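Local coordinates for protein pyruvate kinase (Pseudomonas aeruginosa, PDB 6QXL) that probably catalyses the final step of glycolysis, forming pyruvate and ATP from phosphoenolpyruvate and ADP, and binds glucose-6-phosphate at an allosteric site, at residues Y403-H408 against V441-K446; I381-S386 against I424-A429; M134-E137 against E143-C146. All blocks are in the same frame, centred on the assembly; numbering follows the deposited sequence.

In the fold
Interactions 1 and 2 belong to one neighbourhood of the C-terminal alpha/beta domain, and interaction 3 to a separate mixed sheet about 60 Å away between centres. Interaction 1 packs helix 436-446 onto strand 402-406, while interaction 2 links the end of strand 377-383 to the loop after strand 421-425; these two strands flank 402-406 in the same sheet. The two contacts touch through a probable hydrogen bond from Thr384 N to Tyr405 O. Both are buried and apolar across their segments, but interaction 2 continues into a polar loop that holds the sugar phosphate. Interaction 3, only partly buried, joins consecutive hairpin strands by backbone pairing, with hydrophobic residues on one face and mostly charged ones on the other.

Interaction 1 (Y403-H408 against V441-K446); sequences YAYSPH and VDELLK
Leu444 sets its CD2 methyl squarely over the ring of Tyr403. Leu444 CD2 stands 3.8 Å from the centroid of the Tyr403 ring, just 7° off the ring normal, and it is almost equidistant from all six ring atoms, a textbook CH-pi contact. The same methyl also faces Tyr405, but from another direction: it lies at the edge of that ring, near its plane, with CD2 3.4 Å from Tyr405 OH. One leucine branch thus fills the angle between two tyrosines of a single strand, receiving a face from one and an edge from the other.

Tyr405 reaches furthest toward the helix. Its hydroxyl abuts the branch point of the leucine, with OH 3.3 Å from Leu444 CG, and also grazes the helix at Glu443 CB, 3.8 Å from that OH. This polar tip is not stranded among carbons, because it hydrogen-bonds to the carbonyl O of Ala440, and the bond helps to fix the phenol against the helix. Glu443 contributes its CB here, but the chain bends at chi2 (-71°) and carries the carboxylate away from the tyrosines. There Glu443 OE1 forms a salt bridge with Arg447, and Glu443 OE2 a long one with Lys446 NZ at 3.8 Å.

Such layering needs room for a whole side chain from each side, and the short strand and helix axes accordingly stay 11.4 Å apart at an angle of 125°. Leu444 also touches Ile381 on the adjoining strand, so its grip extends beyond 402-406. Helix 436-446 is the connection from strand 421-425 to the parallel strand 455-461, passing across the two strands between them: a beta-alpha-beta crossover, characteristic of the C-terminal alpha/beta domain of pyruvate kinases.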
loop_
_atom_site.group_PDB
_atom_site.type_symbol
_atom_site.label_atom_id
_atom_site.label_comp_id
_atom_site.label_asym_id
_atom_site.label_seq_id
_atom_site.Cartn_x
_atom_site.Cartn_y
_atom_site.Cartn_z
ATOM N N TYR A 403 8.295 0.393 -30.117
ATOM C CA TYR A 403 8.362 0.286 -31.581
ATOM C C TYR A 403 8.109 -1.132 -32.037
ATOM O O TYR A 403 8.848 -2.027 -31.665
ATOM C CB TYR A 403 9.698 0.777 -32.055
ATOM C CG TYR A 403 9.882 2.242 -31.801
ATOM C CD1 TYR A 403 9.329 3.188 -32.651
ATOM C CD2 TYR A 403 10.592 2.693 -30.703
ATOM C CE1 TYR A 403 9.491 4.547 -32.411
ATOM C CE2 TYR A 403 10.767 4.059 -30.485
ATOM C CZ TYR A 403 10.205 4.960 -31.343
ATOM O OH TYR A 403 10.372 6.282 -31.107
ATOM N N ALA A 404 7.045 -1.331 -32.811
ATOM C CA ALA A 404 6.728 -2.634 -33.393
ATOM C C ALA A 404 7.429 -2.749 -34.762
ATOM O O ALA A 404 7.025 -2.097 -35.741
ATOM C CB ALA A 404 5.221 -2.790 -33.545
ATOM N N TYR A 405 8.496 -3.550 -34.789
ATOM C CA TYR A 405 9.241 -3.874 -36.000
ATOM C C TYR A 405 8.596 -5.087 -36.655
ATOM O O TYR A 405 8.579 -6.187 -36.081
ATOM C CB TYR A 405 10.700 -4.173 -35.674
ATOM C CG TYR A 405 11.562 -2.955 -35.366
ATOM C CD1 TYR A 405 11.231 -2.062 -34.362
ATOM C CD2 TYR A 405 12.733 -2.734 -36.047
ATOM C CE1 TYR A 405 12.046 -0.965 -34.081
ATOM C CE2 TYR A 405 13.538 -1.625 -35.779
ATOM C CZ TYR A 405 13.191 -0.759 -34.787
ATOM O OH TYR A 405 13.994 0.326 -34.506
ATOM N N SER A 406 8.047 -4.896 -37.847
ATOM C CA SER A 406 7.416 -5.992 -38.546
ATOM C C SER A 406 7.584 -5.825 -40.047
ATOM O O SER A 406 7.672 -4.706 -40.556
ATOM C CB SER A 406 5.944 -6.081 -38.186
ATOM O OG SER A 406 5.401 -7.336 -38.553
ATOM N N PRO A 407 7.675 -6.939 -40.764
ATOM C CA PRO A 407 7.707 -6.851 -42.210
ATOM C C PRO A 407 6.303 -6.783 -42.820
ATOM O O PRO A 407 6.152 -6.254 -43.907
ATOM C CB PRO A 407 8.415 -8.141 -42.601
ATOM C CG PRO A 407 8.004 -9.124 -41.540
ATOM C CD PRO A 407 7.907 -8.318 -40.286
ATOM N N HIS A 408 5.294 -7.277 -42.109
ATOM C CA HIS A 408 3.956 -7.427 -42.653
ATOM C C HIS A 408 3.127 -6.147 -42.569
ATOM O O HIS A 408 3.206 -5.414 -41.601
ATOM C CB HIS A 408 3.204 -8.550 -41.973
ATOM C CG HIS A 408 3.969 -9.839 -41.905
ATOM N ND1 HIS A 408 4.930 -10.191 -42.827
ATOM C CD2 HIS A 408 3.923 -10.844 -41.003
ATOM C CE1 HIS A 408 5.437 -11.360 -42.498
ATOM N NE2 HIS A 408 4.855 -11.771 -41.392
ATOM N N VAL A 441 18.669 -0.725 -34.560
ATOM C CA VAL A 441 19.075 0.511 -33.912
ATOM C C VAL A 441 19.263 1.637 -34.927
ATOM O O VAL A 441 19.036 2.803 -34.617
ATOM C CB VAL A 441 20.334 0.276 -33.063
ATOM C CG1 VAL A 441 20.908 1.581 -32.495
ATOM C CG2 VAL A 441 19.984 -0.675 -31.930
ATOM N N ASP A 442 19.680 1.294 -36.140
ATOM C CA ASP A 442 19.857 2.308 -37.194
ATOM C C ASP A 442 18.547 3.018 -37.521
ATOM O O ASP A 442 18.511 4.250 -37.630
ATOM C CB ASP A 442 20.483 1.709 -38.467
ATOM C CG ASP A 442 21.998 1.530 -38.359
ATOM O OD1 ASP A 442 22.653 2.279 -37.605
ATOM O OD2 ASP A 442 22.536 0.604 -39.009
ATOM N N GLU A 443 17.473 2.237 -37.626
ATOM C CA GLU A 443 16.144 2.786 -37.885
ATOM C C GLU A 443 15.739 3.869 -36.873
ATOM O O GLU A 443 15.105 4.851 -37.240
ATOM C CB GLU A 443 15.108 1.662 -37.898
ATOM C CG GLU A 443 15.269 0.669 -39.047
ATOM C CD GLU A 443 14.892 1.248 -40.403
ATOM O OE1 GLU A 443 13.785 1.738 -40.503
ATOM O OE2 GLU A 443 15.700 1.211 -41.345
ATOM N N LEU A 444 16.116 3.713 -35.613
ATOM C CA LEU A 444 15.825 4.748 -34.626
ATOM C C LEU A 444 16.792 5.913 -34.698
ATOM O O LEU A 444 16.414 7.050 -34.437
ATOM C CB LEU A 444 15.802 4.164 -33.206
ATOM C CG LEU A 444 14.809 3.045 -32.906
ATOM C CD1 LEU A 444 14.900 2.716 -31.428
ATOM C CD2 LEU A 444 13.377 3.430 -33.275
ATOM N N LEU A 445 18.043 5.643 -35.027
ATOM C CA LEU A 445 19.017 6.726 -35.234
ATOM C C LEU A 445 18.628 7.614 -36.419
ATOM O O LEU A 445 18.717 8.846 -36.302
ATOM C CB LEU A 445 20.408 6.155 -35.449
ATOM C CG LEU A 445 21.112 5.672 -34.180
ATOM C CD1 LEU A 445 22.148 4.607 -34.589
ATOM C CD2 LEU A 445 21.727 6.852 -33.392
ATOM N N LYS A 446 18.176 6.999 -37.522
ATOM C CA LYS A 446 17.651 7.759 -38.674
ATOM C C LYS A 446 16.592 8.768 -38.228
ATOM O O LYS A 446 16.629 9.924 -38.621
ATOM C CB LYS A 446 17.010 6.835 -39.722
ATOM C CG LYS A 446 17.949 6.085 -40.623
ATOM C CD LYS A 446 17.165 5.119 -41.517
ATOM C CE LYS A 446 18.139 4.307 -42.344
ATOM N NZ LYS A 446 17.570 3.661 -43.584
#

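Interaction 2 (I381-S386 against I424-A429); sequences ICLTES and IPFDPA. With G6P (6-O-phosphono-alpha-D-glucopyranose), chain M.
Leu383 alone carries the contact with 424-429, dividing its two methyls between the ring of Phe426 and Pro428. Leu383 CD2 approaches Phe426 CE1 obliquely at 4.4 Å, while CD1 meets Pro428 CB at 4.4 Å. These loose apolar touches bury just 95 Å² between the segments. Phe426 is further steadied by an edge-to-face stack with Tyr405 of the intervening strand, and Pro428 leans on Tyr464.

Beyond Leu383 the chain leaves strand 377-383 and changes its chemistry at once. The turn toward helix 388-394 forms a phosphate-binding loop, part of the allosteric effector site in the C-terminal domain, comparable to the fructose-1,6-bisphosphate site of some other pyruvate kinases. Glucose-6-phosphate lies against it. Glu385 N donates an almost straight hydrogen bond (171°) to the bridging ester oxygen O6, at 3.1 Å. Ser386 grips one phosphate oxygen twice, O1P being 2.8 Å from its backbone N and 2.7 Å from its OG. The serine's chi1 of 77° swings OG round to join its own N-H on that oxygen. Thr384 OG1 also faces the phosphate, toward O2P, though the modelled separation is too short to be trusted in detail. Outside the loop, Thr389 OG1 and the backbone N atoms of Gly468 and Gly469 add further hydrogen bonds to the ligand.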
loop_
_atom_site.group_PDB
_atom_site.type_symbol
_atom_site.label_atom_id
_atom_site.label_comp_id
_atom_site.label_asym_id
_atom_site.label_seq_id
_atom_site.Cartn_x
_atom_site.Cartn_y
_atom_site.Cartn_z
ATOM N N ILE A 381 12.611 -1.862 -28.858
ATOM C CA ILE A 381 12.598 -2.426 -30.200
ATOM C C ILE A 381 11.987 -3.803 -30.058
ATOM O O ILE A 381 12.623 -4.733 -29.571
ATOM C CB ILE A 381 14.018 -2.485 -30.776
ATOM C CG1 ILE A 381 14.534 -1.062 -30.985
ATOM C CG2 ILE A 381 14.058 -3.247 -32.098
ATOM C CD1 ILE A 381 15.986 -1.001 -31.438
ATOM N N CYS A 382 10.746 -3.935 -30.490
ATOM C CA CYS A 382 10.045 -5.197 -30.376
ATOM C C CYS A 382 9.885 -5.799 -31.768
ATOM O O CYS A 382 9.050 -5.357 -32.553
ATOM C CB CYS A 382 8.705 -4.980 -29.697
ATOM S SG CYS A 382 7.784 -6.511 -29.551
ATOM N N LEU A 383 10.697 -6.804 -32.074
ATOM C CA LEU A 383 10.574 -7.522 -33.331
ATOM C C LEU A 383 9.379 -8.427 -33.207
ATOM O O LEU A 383 9.372 -9.325 -32.376
ATOM C CB LEU A 383 11.824 -8.337 -33.648
ATOM C CG LEU A 383 13.174 -7.645 -33.604
ATOM C CD1 LEU A 383 14.203 -8.584 -34.253
ATOM C CD2 LEU A 383 13.182 -6.275 -34.257
ATOM N N THR A 384 8.371 -8.198 -34.040
ATOM C CA THR A 384 7.126 -8.927 -33.928
ATOM C C THR A 384 6.583 -9.295 -35.294
ATOM O O THR A 384 6.698 -8.539 -36.249
ATOM C CB THR A 384 6.070 -8.117 -33.124
ATOM O OG1 THR A 384 4.824 -8.851 -33.060
ATOM C CG2 THR A 384 5.853 -6.728 -33.738
ATOM N N GLU A 385 5.936 -10.447 -35.341
ATOM C CA GLU A 385 5.339 -10.976 -36.543
ATOM C C GLU A 385 3.900 -10.477 -36.667
ATOM O O GLU A 385 3.539 -9.894 -37.689
ATOM C CB GLU A 385 5.421 -12.507 -36.548
ATOM C CG GLU A 385 5.472 -13.203 -37.889
ATOM C CD GLU A 385 6.773 -12.935 -38.715
ATOM O OE1 GLU A 385 7.670 -12.169 -38.317
ATOM O OE2 GLU A 385 6.896 -13.465 -39.832
ATOM N N SER A 386 3.102 -10.689 -35.628
ATOM C CA SER A 386 1.682 -10.379 -35.647
ATOM C C SER A 386 1.270 -9.188 -34.797
ATOM O O SER A 386 0.100 -8.821 -34.786
ATOM C CB SER A 386 0.883 -11.598 -35.197
ATOM O OG SER A 386 0.938 -11.749 -33.786
ATOM N N ILE A 424 7.607 0.439 -37.159
ATOM C CA ILE A 424 8.834 0.568 -37.931
ATOM C C ILE A 424 8.898 -0.626 -38.890
ATOM O O ILE A 424 9.131 -1.750 -38.448
ATOM C CB ILE A 424 10.084 0.544 -37.045
ATOM C CG1 ILE A 424 10.073 1.688 -36.016
ATOM C CG2 ILE A 424 11.322 0.602 -37.916
ATOM C CD1 ILE A 424 10.395 3.048 -36.545
ATOM N N PRO A 425 8.715 -0.394 -40.206
ATOM C CA PRO A 425 8.784 -1.535 -41.136
ATOM C C PRO A 425 10.218 -2.081 -41.182
ATOM O O PRO A 425 11.193 -1.282 -41.208
ATOM C CB PRO A 425 8.366 -0.945 -42.482
ATOM C CG PRO A 425 7.836 0.408 -42.178
ATOM C CD PRO A 425 8.533 0.872 -40.924
ATOM N N PHE A 426 10.326 -3.405 -41.124
ATOM C CA PHE A 426 11.600 -4.061 -40.890
ATOM C C PHE A 426 11.447 -5.550 -41.119
ATOM O O PHE A 426 10.444 -6.153 -40.701
ATOM C CB PHE A 426 12.056 -3.773 -39.464
ATOM C CG PHE A 426 13.451 -4.220 -39.138
ATOM C CD1 PHE A 426 13.647 -5.464 -38.576
ATOM C CD2 PHE A 426 14.551 -3.348 -39.296
ATOM C CE1 PHE A 426 14.933 -5.886 -38.226
ATOM C CE2 PHE A 426 15.810 -3.750 -38.924
ATOM C CZ PHE A 426 16.011 -4.999 -38.369
ATOM N N ASP A 427 12.428 -6.124 -41.824
ATOM C CA ASP A 427 12.441 -7.550 -42.138
ATOM C C ASP A 427 13.743 -8.169 -41.661
ATOM O O ASP A 427 14.727 -8.172 -42.400
ATOM C CB ASP A 427 12.260 -7.822 -43.636
ATOM C CG ASP A 427 11.957 -9.293 -43.922
ATOM O OD1 ASP A 427 11.956 -10.110 -42.958
ATOM O OD2 ASP A 427 11.711 -9.629 -45.105
ATOM N N PRO A 428 13.738 -8.744 -40.443
ATOM C CA PRO A 428 14.982 -9.310 -39.937
ATOM C C PRO A 428 15.452 -10.568 -40.711
ATOM O O PRO A 428 16.666 -10.754 -40.862
ATOM C CB PRO A 428 14.649 -9.619 -38.471
ATOM C CG PRO A 428 13.201 -9.942 -38.490
ATOM C CD PRO A 428 12.594 -9.097 -39.582
ATOM N N ALA A 429 14.520 -11.385 -41.208
ATOM C CA ALA A 429 14.865 -12.623 -41.938
ATOM C C ALA A 429 15.704 -12.362 -43.197
ATOM O O ALA A 429 16.544 -13.170 -43.559
ATOM C CB ALA A 429 13.608 -13.411 -42.310
HETATM C C1 G6P M . 10.041 -12.090 -33.487
HETATM C C2 G6P M . 10.442 -13.091 -34.552
HETATM C C3 G6P M . 10.113 -14.432 -33.909
HETATM C C4 G6P M . 8.924 -14.418 -32.967
HETATM C C5 G6P M . 8.008 -13.336 -33.515
HETATM C C6 G6P M . 6.663 -13.379 -32.813
HETATM O O1 G6P M . 10.702 -10.905 -33.905
HETATM O O2 G6P M . 9.802 -12.852 -35.832
HETATM O O3 G6P M . 11.255 -14.632 -33.117
HETATM O O4 G6P M . 8.334 -15.737 -32.830
HETATM O O5 G6P M . 8.614 -12.051 -33.391
HETATM O O6 G6P M . 6.005 -12.129 -32.715
HETATM P P G6P M . 4.471 -12.047 -32.125
HETATM O O1P G6P M . 3.535 -12.145 -33.305
HETATM O O2P G6P M . 4.803 -10.674 -31.586
HETATM O O3P G6P M . 4.041 -13.223 -31.211
#

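Interaction 3 (M134-E137 against E143-C146); sequences MVVE and ELRC
Strands 132-139 and 143-148 pair antiparallel but twist strongly, their short segments running at 114° to one another, with Val136 and Cys146 forming a non-hydrogen-bonded pair at a CA-CA separation of 4.4 Å. They are the arms of a beta hairpin in the mixed sheet whose sequence is inserted between the third and fourth strands of the TIM barrel, the part known in this family as the B domain. Glu137 N closes the pairing with a 2.7 Å hydrogen bond to Arg145 O. Next to it, Cys146 CA makes a CA-H...O contact with Val135 O at 3.2 Å.

The Val136-Cys146 pair sends its side chains to one face of the sheet, where sulfur and methyls meet. Val136 splits its branches: CG2 lies 4.1 Å from Cys146 SG, and CG1 sits 4.1 Å from Leu144 CD2. With chi1 at 176°, CG1 is anti to the backbone N, which spreads the two methyls toward different partners on the opposing strand. Met134 adds its CB, 4.0 Å from Cys146 CB, before its extended chain carries on toward Phe92 and Phe94 of strand 91-95. Leu125, on the strand at the other side of 132-139, touches Val136, Leu144 and Cys146 alike.

The other face carries mainly charged groups, beside Val135. Glu137 OE2 forms salt bridges with both Arg147 and Lys91, while Glu143 OE2 pairs with Arg93. Within its own strand, Arg145 takes Glu143 side-on: NE meets the anti lone pair of OE1 at 2.8 Å, and NH2 reaches that same oxygen from above the carboxylate plane.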
loop_
_atom_site.group_PDB
_atom_site.type_symbol
_atom_site.label_atom_id
_atom_site.label_comp_id
_atom_site.label_asym_id
_atom_site.label_seq_id
_atom_site.Cartn_x
_atom_site.Cartn_y
_atom_site.Cartn_z
ATOM N N MET A 134 -40.203 9.515 -25.739
ATOM C CA MET A 134 -41.626 9.247 -25.641
ATOM C C MET A 134 -41.901 8.169 -24.622
ATOM O O MET A 134 -41.018 7.358 -24.307
ATOM C CB MET A 134 -42.161 8.794 -26.992
ATOM C CG MET A 134 -41.725 9.690 -28.129
ATOM S SD MET A 134 -42.808 9.391 -29.507
ATOM C CE MET A 134 -41.898 10.211 -30.830
ATOM N N VAL A 135 -43.129 8.169 -24.110
ATOM C CA VAL A 135 -43.589 7.118 -23.217
ATOM C C VAL A 135 -44.775 6.395 -23.871
ATOM O O VAL A 135 -45.637 7.032 -24.475
ATOM C CB VAL A 135 -43.947 7.673 -21.821
ATOM C CG1 VAL A 135 -45.049 8.737 -21.908
ATOM C CG2 VAL A 135 -44.344 6.531 -20.872
ATOM N N VAL A 136 -44.804 5.072 -23.727
ATOM C CA VAL A 136 -45.855 4.256 -24.317
ATOM C C VAL A 136 -47.106 4.345 -23.438
ATOM O O VAL A 136 -47.072 3.996 -22.255
ATOM C CB VAL A 136 -45.407 2.784 -24.440
ATOM C CG1 VAL A 136 -46.533 1.897 -24.975
ATOM C CG2 VAL A 136 -44.184 2.673 -25.335
ATOM N N GLU A 137 -48.202 4.836 -24.017
ATOM C CA GLU A 137 -49.482 4.960 -23.296
ATOM C C GLU A 137 -50.411 3.774 -23.533
ATOM O O GLU A 137 -51.172 3.412 -22.641
ATOM C CB GLU A 137 -50.205 6.247 -23.729
ATOM C CG GLU A 137 -49.677 7.555 -23.089
ATOM C CD GLU A 137 -50.536 8.756 -23.412
ATOM O OE1 GLU A 137 -51.207 8.743 -24.476
ATOM O OE2 GLU A 137 -50.486 9.752 -22.657
ATOM N N GLU A 143 -49.188 -1.679 -33.071
ATOM C CA GLU A 143 -48.699 -0.345 -32.880
ATOM C C GLU A 143 -48.496 0.022 -31.437
ATOM O O GLU A 143 -49.117 -0.581 -30.535
ATOM C CB GLU A 143 -49.623 0.720 -33.534
ATOM C CG GLU A 143 -50.985 0.885 -32.997
ATOM C CD GLU A 143 -51.829 1.880 -33.788
ATOM O OE1 GLU A 143 -52.750 2.547 -33.204
ATOM O OE2 GLU A 143 -51.603 2.099 -34.969
ATOM N N LEU A 144 -47.644 1.028 -31.216
ATOM C CA LEU A 144 -47.451 1.618 -29.909
ATOM C C LEU A 144 -47.964 3.056 -29.976
ATOM O O LEU A 144 -47.608 3.814 -30.894
ATOM C CB LEU A 144 -45.994 1.631 -29.524
ATOM C CG LEU A 144 -45.290 0.283 -29.328
ATOM C CD1 LEU A 144 -43.827 0.522 -28.946
ATOM C CD2 LEU A 144 -45.885 -0.594 -28.217
ATOM N N ARG A 145 -48.809 3.427 -29.014
ATOM C CA ARG A 145 -49.383 4.758 -28.954
ATOM C C ARG A 145 -48.731 5.512 -27.819
ATOM O O ARG A 145 -48.825 5.094 -26.655
ATOM C CB ARG A 145 -50.876 4.681 -28.709
ATOM C CG ARG A 145 -51.634 4.075 -29.873
ATOM C CD ARG A 145 -53.034 3.661 -29.491
ATOM N NE ARG A 145 -53.548 2.708 -30.481
ATOM C CZ ARG A 145 -54.487 1.799 -30.292
ATOM N NH1 ARG A 145 -55.160 1.811 -29.133
ATOM N NH2 ARG A 145 -54.843 1.019 -31.284
ATOM N N CYS A 146 -48.079 6.629 -28.153
ATOM C CA CYS A 146 -47.173 7.286 -27.232
ATOM C C CYS A 146 -47.500 8.750 -26.998
ATOM O O CYS A 146 -48.220 9.392 -27.779
ATOM C CB CYS A 146 -45.743 7.171 -27.758
ATOM S SG CYS A 146 -45.218 5.478 -28.153
#